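Long-range contacts in endo-beta-mannanase (Rhizomucor miehei, PDB 4QP0), which probably hydrolyses internal beta-1,4-mannosidic linkages at random in mannans, galactomannans and glucomannans: residues Y258-S263 with Y294-D299; N174-V179 with V215-E220; Y20-N25 with L47-V52. One frame throughout, in Å; residues are numbered along the deposited sequence.

Contact 1 of 3, residues Y258-S263 with Y294-D299; sequences YPEAWS and YGLSTD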
# COMPACT_ATOMS: atom_id res chain seq x y z
N TYR A 258 5.54 -12.57 -0.08
CA TYR A 258 6.10 -13.04 -1.34
C TYR A 258 7.20 -14.08 -1.10
O TYR A 258 8.40 -13.75 -1.10
CB TYR A 258 6.64 -11.86 -2.17
CG TYR A 258 5.56 -10.95 -2.71
CD1 TYR A 258 4.81 -11.32 -3.82
CD2 TYR A 258 5.28 -9.73 -2.10
CE1 TYR A 258 3.81 -10.51 -4.32
CE2 TYR A 258 4.29 -8.90 -2.59
CZ TYR A 258 3.55 -9.30 -3.71
OH TYR A 258 2.56 -8.48 -4.21
N PRO A 259 6.79 -15.35 -0.88
CA PRO A 259 7.76 -16.41 -0.54
C PRO A 259 8.75 -16.73 -1.66
O PRO A 259 9.90 -17.08 -1.37
CB PRO A 259 6.88 -17.62 -0.23
CG PRO A 259 5.57 -17.34 -0.87
CD PRO A 259 5.41 -15.85 -0.87
N GLU A 260 8.32 -16.61 -2.92
CA GLU A 260 9.19 -16.90 -4.07
C GLU A 260 10.29 -15.85 -4.22
O GLU A 260 11.45 -16.19 -4.41
CB GLU A 260 8.38 -17.00 -5.36
CG GLU A 260 7.36 -18.13 -5.36
CD GLU A 260 6.46 -18.10 -6.57
OE1 GLU A 260 5.56 -17.22 -6.64
OE2 GLU A 260 6.63 -18.96 -7.47
N ALA A 261 9.91 -14.57 -4.10
CA ALA A 261 10.86 -13.47 -4.18
C ALA A 261 11.87 -13.50 -3.04
O ALA A 261 13.00 -13.05 -3.18
CB ALA A 261 10.13 -12.13 -4.18
N TRP A 262 11.44 -14.05 -1.90
CA TRP A 262 12.26 -14.07 -0.70
C TRP A 262 12.89 -15.41 -0.52
O TRP A 262 13.63 -15.64 0.44
CB TRP A 262 11.41 -13.70 0.52
CG TRP A 262 10.70 -12.37 0.40
CD1 TRP A 262 10.97 -11.34 -0.49
CD2 TRP A 262 9.59 -11.87 1.22
NE1 TRP A 262 10.12 -10.29 -0.30
CE2 TRP A 262 9.28 -10.54 0.71
CE3 TRP A 262 8.85 -12.39 2.28
CZ2 TRP A 262 8.26 -9.76 1.26
CZ3 TRP A 262 7.83 -11.59 2.82
CH2 TRP A 262 7.55 -10.31 2.32
N SER A 263 12.59 -16.30 -1.47
CA SER A 263 13.05 -17.70 -1.46
C SER A 263 12.75 -18.45 -0.14
O SER A 263 13.65 -18.95 0.53
CB SER A 263 14.52 -17.81 -1.88
OG SER A 263 15.36 -17.04 -1.03
N TYR A 294 -0.22 -9.98 -1.04
CA TYR A 294 0.29 -11.35 -1.12
C TYR A 294 0.10 -11.90 -2.51
O TYR A 294 -0.81 -11.48 -3.24
CB TYR A 294 -0.30 -12.26 -0.04
CG TYR A 294 -1.77 -12.50 -0.08
CD1 TYR A 294 -2.30 -13.63 -0.70
CD2 TYR A 294 -2.65 -11.62 0.54
CE1 TYR A 294 -3.66 -13.87 -0.72
CE2 TYR A 294 -4.01 -11.84 0.53
CZ TYR A 294 -4.52 -12.97 -0.10
OH TYR A 294 -5.87 -13.19 -0.12
N GLY A 295 0.99 -12.80 -2.90
CA GLY A 295 0.93 -13.35 -4.24
C GLY A 295 1.75 -14.59 -4.46
O GLY A 295 2.75 -14.81 -3.78
N LEU A 296 1.30 -15.40 -5.41
CA LEU A 296 2.06 -16.53 -5.92
C LEU A 296 2.03 -16.50 -7.44
O LEU A 296 1.01 -16.12 -8.04
CB LEU A 296 1.52 -17.85 -5.36
CG LEU A 296 1.78 -18.05 -3.86
CD1 LEU A 296 1.03 -19.26 -3.33
CD2 LEU A 296 3.27 -18.15 -3.55
N SER A 297 3.15 -16.88 -8.06
CA SER A 297 3.39 -16.73 -9.50
C SER A 297 2.50 -17.56 -10.42
O SER A 297 2.40 -17.26 -11.61
CB SER A 297 4.85 -17.06 -9.84
OG SER A 297 5.75 -16.24 -9.12
N THR A 298 1.90 -18.63 -9.91
CA THR A 298 1.10 -19.48 -10.79
C THR A 298 -0.27 -19.77 -10.22
O THR A 298 -0.46 -19.77 -9.00
CB THR A 298 1.81 -20.82 -11.13
OG1 THR A 298 2.10 -21.54 -9.93
CG2 THR A 298 3.09 -20.59 -11.90
N ASP A 299 -1.21 -20.01 -11.12
CA ASP A 299 -2.55 -20.42 -10.77
C ASP A 299 -2.49 -21.59 -9.79
O ASP A 299 -3.07 -21.54 -8.71
CB ASP A 299 -3.31 -20.82 -12.04
CG ASP A 299 -4.66 -21.43 -11.74
OD1 ASP A 299 -5.60 -20.67 -11.41
OD2 ASP A 299 -4.78 -22.67 -11.84
O HOH W 1 5.46 -15.55 -4.05
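The Tyr258 ring meets the Gly295 backbone obliquely, its CE1 3.9 Å from Gly295 N, and the missing side chain at that glycine lets the ring come so near. The carboxylate of Glu260 is approached from two directions through one oxygen. Ser297 OG donates to Glu260 OE1 over 2.7 Å from above the carboxylate plane, 45° out of it, while Ser297 N reaches the syn lone pair of the same OE1 at 2.8 Å. An extended chain beyond CG (chi2 173°) carries the carboxylate to Ser297. A water adds a third bond to OE1 and also links Glu260 N with Gly295 O, 2.8 Å from the water, so that one solvent molecule joins both backbones. Next to these bonds Pro259 CG packs on Leu296 CD2 at 3.6 Å, the two side chains crossing at about a right angle. Tyr258 OH is hydrogen-bonded to OE1 of Glu293, probably the family 5 nucleophile, which places Tyr258 beside the probable active site. Both segments are loops leaving adjacent parallel TIM-barrel strands, 253-257 and 289-294; Pro259 rests on helix 270-284, and Leu296 on helix 299-315, whose N-cap is Thr298.

Contact 2 of 3, residues N174-V179 with V215-E220; sequences NEPRCV and VAVGDE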
# COMPACT_ATOMS: atom_id res chain seq x y z
N ASN A 174 5.53 2.73 -0.65
CA ASN A 174 5.47 1.31 -0.93
C ASN A 174 6.80 0.63 -0.62
O ASN A 174 7.84 1.00 -1.16
CB ASN A 174 5.06 1.07 -2.37
CG ASN A 174 4.84 -0.38 -2.67
OD1 ASN A 174 4.11 -1.07 -1.95
ND2 ASN A 174 5.46 -0.87 -3.74
N GLU A 175 6.73 -0.35 0.28
CA GLU A 175 7.84 -1.24 0.64
C GLU A 175 9.20 -0.58 0.93
O GLU A 175 10.21 -1.03 0.40
CB GLU A 175 8.01 -2.33 -0.44
CG GLU A 175 6.74 -3.13 -0.72
CD GLU A 175 6.96 -4.26 -1.71
OE1 GLU A 175 7.86 -4.15 -2.57
OE2 GLU A 175 6.21 -5.26 -1.63
N PRO A 176 9.24 0.44 1.81
CA PRO A 176 10.52 1.09 2.09
C PRO A 176 11.57 0.12 2.63
O PRO A 176 11.28 -0.65 3.55
CB PRO A 176 10.17 2.13 3.18
CG PRO A 176 8.71 2.36 3.02
CD PRO A 176 8.14 1.03 2.60
N ARG A 177 12.77 0.14 2.04
CA ARG A 177 13.95 -0.52 2.60
C ARG A 177 15.06 0.53 2.67
O ARG A 177 14.84 1.68 2.28
CB ARG A 177 14.41 -1.71 1.75
CG ARG A 177 13.38 -2.81 1.55
CD ARG A 177 14.02 -4.03 0.93
NE ARG A 177 13.01 -5.02 0.56
CZ ARG A 177 13.27 -6.25 0.12
NH1 ARG A 177 14.52 -6.67 -0.02
NH2 ARG A 177 12.27 -7.06 -0.19
N CYS A 178 16.24 0.16 3.16
CA CYS A 178 17.39 1.04 3.03
C CYS A 178 17.91 1.02 1.60
O CYS A 178 18.41 2.03 1.10
CB CYS A 178 18.51 0.67 4.02
SG CYS A 178 18.26 1.30 5.71
N VAL A 179 17.76 -0.13 0.93
CA VAL A 179 18.21 -0.34 -0.45
C VAL A 179 17.04 -0.30 -1.43
O VAL A 179 15.96 -0.85 -1.16
CB VAL A 179 18.97 -1.68 -0.59
CG1 VAL A 179 19.61 -1.81 -1.96
CG2 VAL A 179 20.02 -1.84 0.50
N VAL A 215 -3.57 6.33 8.85
CA VAL A 215 -2.26 6.38 8.22
C VAL A 215 -1.54 5.08 8.52
O VAL A 215 -1.60 4.58 9.65
CB VAL A 215 -1.44 7.60 8.70
CG1 VAL A 215 -0.12 7.71 7.95
CG2 VAL A 215 -2.24 8.87 8.50
N ALA A 216 -0.88 4.52 7.50
CA ALA A 216 0.03 3.39 7.66
C ALA A 216 1.30 3.64 6.85
O ALA A 216 1.43 4.69 6.23
CB ALA A 216 -0.64 2.10 7.25
N VAL A 217 2.23 2.69 6.86
CA VAL A 217 3.45 2.86 6.08
C VAL A 217 3.28 2.28 4.68
O VAL A 217 3.55 2.97 3.70
CB VAL A 217 4.69 2.24 6.77
CG1 VAL A 217 5.92 2.34 5.88
CG2 VAL A 217 4.93 2.94 8.09
N GLY A 218 2.82 1.03 4.61
CA GLY A 218 2.73 0.29 3.35
C GLY A 218 3.94 -0.59 3.11
O GLY A 218 4.25 -0.93 1.97
N ASP A 219 4.64 -0.94 4.19
CA ASP A 219 5.87 -1.75 4.12
C ASP A 219 5.56 -3.23 4.00
O ASP A 219 4.40 -3.64 4.12
CB ASP A 219 6.78 -1.50 5.33
CG ASP A 219 6.18 -1.97 6.66
OD1 ASP A 219 5.07 -1.52 7.04
OD2 ASP A 219 6.85 -2.78 7.36
N GLU A 220 6.60 -4.02 3.78
CA GLU A 220 6.48 -5.47 3.65
C GLU A 220 6.27 -6.16 4.99
O GLU A 220 5.86 -7.34 5.04
CB GLU A 220 7.69 -6.06 2.92
CG GLU A 220 7.71 -5.76 1.44
CD GLU A 220 9.11 -5.63 0.87
OE1 GLU A 220 9.88 -4.75 1.34
OE2 GLU A 220 9.43 -6.40 -0.06
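An Arg177 extended from CG to NE (chi2 -169°) and a Glu220 bent at chi2 (149°) bring the two charged groups together. The result is a side-on, two-nitrogen salt bridge at the C-terminal ends of the TIM-barrel strands, between loops that follow strands 167-171 and 214-216. Arg177 NH2 donates to Glu220 OE2 at 2.9 Å, almost straight and in the guanidinium plane, and Arg177 NE donates to the syn lone pair of Glu220 OE1 at 3.2 Å. Guanidinium and carboxylate are nevertheless not coplanar, their planes lying 32° apart.

Asn174, Glu175 and Pro176 spell the Asn-Glu-Pro sequence characteristic of family 5 glycoside hydrolases, and Glu175 is probably the acid/base. The Glu175 carboxylate stacks on that of Glu220, and Glu220 CG approaches Glu175 OE2 to 3.5 Å. Trp111 and His256 hydrogen-bond to OE1 and OE2 of Glu175 respectively, and Asn174 OD1 accepts from Arg53, so a loop and two other strands hold these side chains. Arg177 may offset part of the charge of Glu220, whose OE2 is 3.7 Å from Glu175 OE1. The backbones are joined where Glu175 N donates to Gly218 O at 3.1 Å. In the conformation of Gly218 a CB would be jammed against the carbonyl O of Val217, and beside this glycine Pro176 CG touches Val217 CG1 at 4.0 Å.

Contact 3 of 3, residues Y20-N25 with L47-V52; sequences YFEGTN and LGLPVV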
# COMPACT_ATOMS: atom_id res chain seq x y z
N TYR A 20 -13.89 -6.56 8.96
CA TYR A 20 -12.95 -7.54 8.41
C TYR A 20 -13.21 -7.62 6.91
O TYR A 20 -14.36 -7.68 6.48
CB TYR A 20 -13.15 -8.93 9.03
CG TYR A 20 -12.78 -9.03 10.49
CD1 TYR A 20 -11.48 -9.32 10.89
CD2 TYR A 20 -13.75 -8.87 11.48
CE1 TYR A 20 -11.14 -9.41 12.23
CE2 TYR A 20 -13.42 -8.98 12.83
CZ TYR A 20 -12.11 -9.24 13.20
OH TYR A 20 -11.79 -9.34 14.53
N PHE A 21 -12.14 -7.62 6.11
CA PHE A 21 -12.29 -7.70 4.67
C PHE A 21 -11.14 -8.40 3.97
O PHE A 21 -10.03 -8.48 4.50
CB PHE A 21 -12.49 -6.30 4.08
CG PHE A 21 -11.33 -5.36 4.29
CD1 PHE A 21 -10.32 -5.26 3.35
CD2 PHE A 21 -11.27 -4.55 5.42
CE1 PHE A 21 -9.26 -4.38 3.53
CE2 PHE A 21 -10.22 -3.67 5.61
CZ PHE A 21 -9.21 -3.59 4.66
N GLU A 22 -11.43 -8.95 2.80
CA GLU A 22 -10.40 -9.21 1.81
C GLU A 22 -10.47 -8.07 0.81
O GLU A 22 -11.54 -7.77 0.28
CB GLU A 22 -10.61 -10.56 1.11
CG GLU A 22 -9.58 -10.85 0.03
CD GLU A 22 -9.93 -12.07 -0.81
OE1 GLU A 22 -10.80 -12.86 -0.38
OE2 GLU A 22 -9.33 -12.25 -1.89
N GLY A 23 -9.34 -7.41 0.57
CA GLY A 23 -9.28 -6.36 -0.43
C GLY A 23 -8.44 -6.83 -1.60
O GLY A 23 -8.11 -8.00 -1.68
N THR A 24 -8.08 -5.91 -2.49
CA THR A 24 -7.20 -6.25 -3.60
C THR A 24 -6.27 -5.09 -3.97
O THR A 24 -6.39 -4.00 -3.42
CB THR A 24 -7.98 -6.75 -4.84
OG1 THR A 24 -7.05 -7.25 -5.81
CG2 THR A 24 -8.81 -5.64 -5.47
N ASN A 25 -5.32 -5.36 -4.87
CA ASN A 25 -4.45 -4.33 -5.42
C ASN A 25 -4.76 -4.09 -6.89
O ASN A 25 -5.17 -5.02 -7.61
CB ASN A 25 -2.97 -4.71 -5.28
CG ASN A 25 -2.45 -4.49 -3.87
OD1 ASN A 25 -1.77 -3.49 -3.60
ND2 ASN A 25 -2.74 -5.43 -2.98
N LEU A 47 -17.29 -9.77 -6.73
CA LEU A 47 -16.36 -10.68 -6.06
C LEU A 47 -16.38 -10.50 -4.54
O LEU A 47 -15.75 -11.29 -3.82
CB LEU A 47 -14.94 -10.52 -6.60
CG LEU A 47 -14.40 -11.62 -7.53
CD1 LEU A 47 -15.39 -12.07 -8.60
CD2 LEU A 47 -13.10 -11.18 -8.17
N GLY A 48 -17.09 -9.48 -4.07
CA GLY A 48 -17.27 -9.24 -2.64
C GLY A 48 -16.09 -8.54 -1.98
O GLY A 48 -15.83 -8.74 -0.79
N LEU A 49 -15.38 -7.73 -2.74
CA LEU A 49 -14.23 -7.00 -2.21
C LEU A 49 -14.64 -5.55 -1.98
O LEU A 49 -15.07 -4.88 -2.92
CB LEU A 49 -13.06 -7.05 -3.19
CG LEU A 49 -12.49 -8.41 -3.64
CD1 LEU A 49 -11.57 -8.22 -4.84
CD2 LEU A 49 -11.78 -9.14 -2.52
N PRO A 50 -14.54 -5.07 -0.73
CA PRO A 50 -14.96 -3.69 -0.43
C PRO A 50 -13.82 -2.65 -0.42
O PRO A 50 -14.10 -1.45 -0.31
CB PRO A 50 -15.54 -3.82 0.98
CG PRO A 50 -14.76 -4.94 1.60
CD PRO A 50 -14.25 -5.83 0.50
N VAL A 51 -12.57 -3.10 -0.54
CA VAL A 51 -11.43 -2.18 -0.48
C VAL A 51 -10.41 -2.49 -1.57
O VAL A 51 -10.13 -3.66 -1.85
CB VAL A 51 -10.70 -2.22 0.89
CG1 VAL A 51 -9.48 -1.31 0.89
CG2 VAL A 51 -11.63 -1.81 2.03
N VAL A 52 -9.82 -1.44 -2.15
CA VAL A 52 -8.70 -1.62 -3.07
C VAL A 52 -7.51 -0.68 -2.73
O VAL A 52 -7.68 0.50 -2.41
CB VAL A 52 -9.16 -1.54 -4.55
CG1 VAL A 52 -9.71 -0.17 -4.90
CG2 VAL A 52 -8.05 -1.95 -5.51
O HOH W 2 -14.33 -9.02 2.02
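Thr24 N donates to Val51 O at 3.1 Å, the parallel-strand hydrogen bond of this contact. The same oxygen lies 3.2 Å from Gly23 CA, where a side chain would have stood in its way. One residue further on, Val52 CA sends a C-H toward Thr24 O at 3.3 Å, and the side chains of Thr24 and Val52 lie alongside each other, pointing the same way, with their CG2 atoms in contact.

On the other face of the sheet Phe21 takes chi1 62°, which brings a ring face onto Val51. Val51 CG2 sits over the ring centre, 3.9 Å from the centroid, in a CH-pi contact, and Phe21 CB packs on Pro50 CG at 3.6 Å.

The Thr24-Val51 bond and the Thr24-Val52 bridge pair parallel neighbours of the TIM barrel, strands 17-25 and 51-55, joined by a beta-alpha-beta crossover through helix 34-47. That helix ends in a Schellman motif at Gly48, and its Met44 packs against Thr24, Leu49 and Val52, so this face is turned to the helical layer. Leu49 reaches strand 17-25 with both methyls: CD1 meets Thr24 CG2, while CD2 comes within 3.1 Å of Glu22 O and the side chain crosses that of Glu22 obliquely, with CD2 against CG. A water accepts from Glu22 N at 3.0 Å and donates to Gly48 O.

How the contacts relate
Following the chain from the N terminus, contact 3 comes first and closes the excursion through helix 34-47, tying strand 17-25 to strand 51-55. Contact 2 follows, bringing the loop after strand 167-171 against the segment leaving strand 214-216, with helix 192-209 between them. Contact 1 closes last, around helix 270-284, and joins the loops after strands 253-257 and 289-294. The three lie in series; none nests in or crosses another. In space contacts 1 and 2 touch, with Trp262 beside both Arg177 and Glu220. Contact 3 reaches contact 1 through Glu22 and Tyr294 but stays about 7 Å from contact 2 at the nearest atoms.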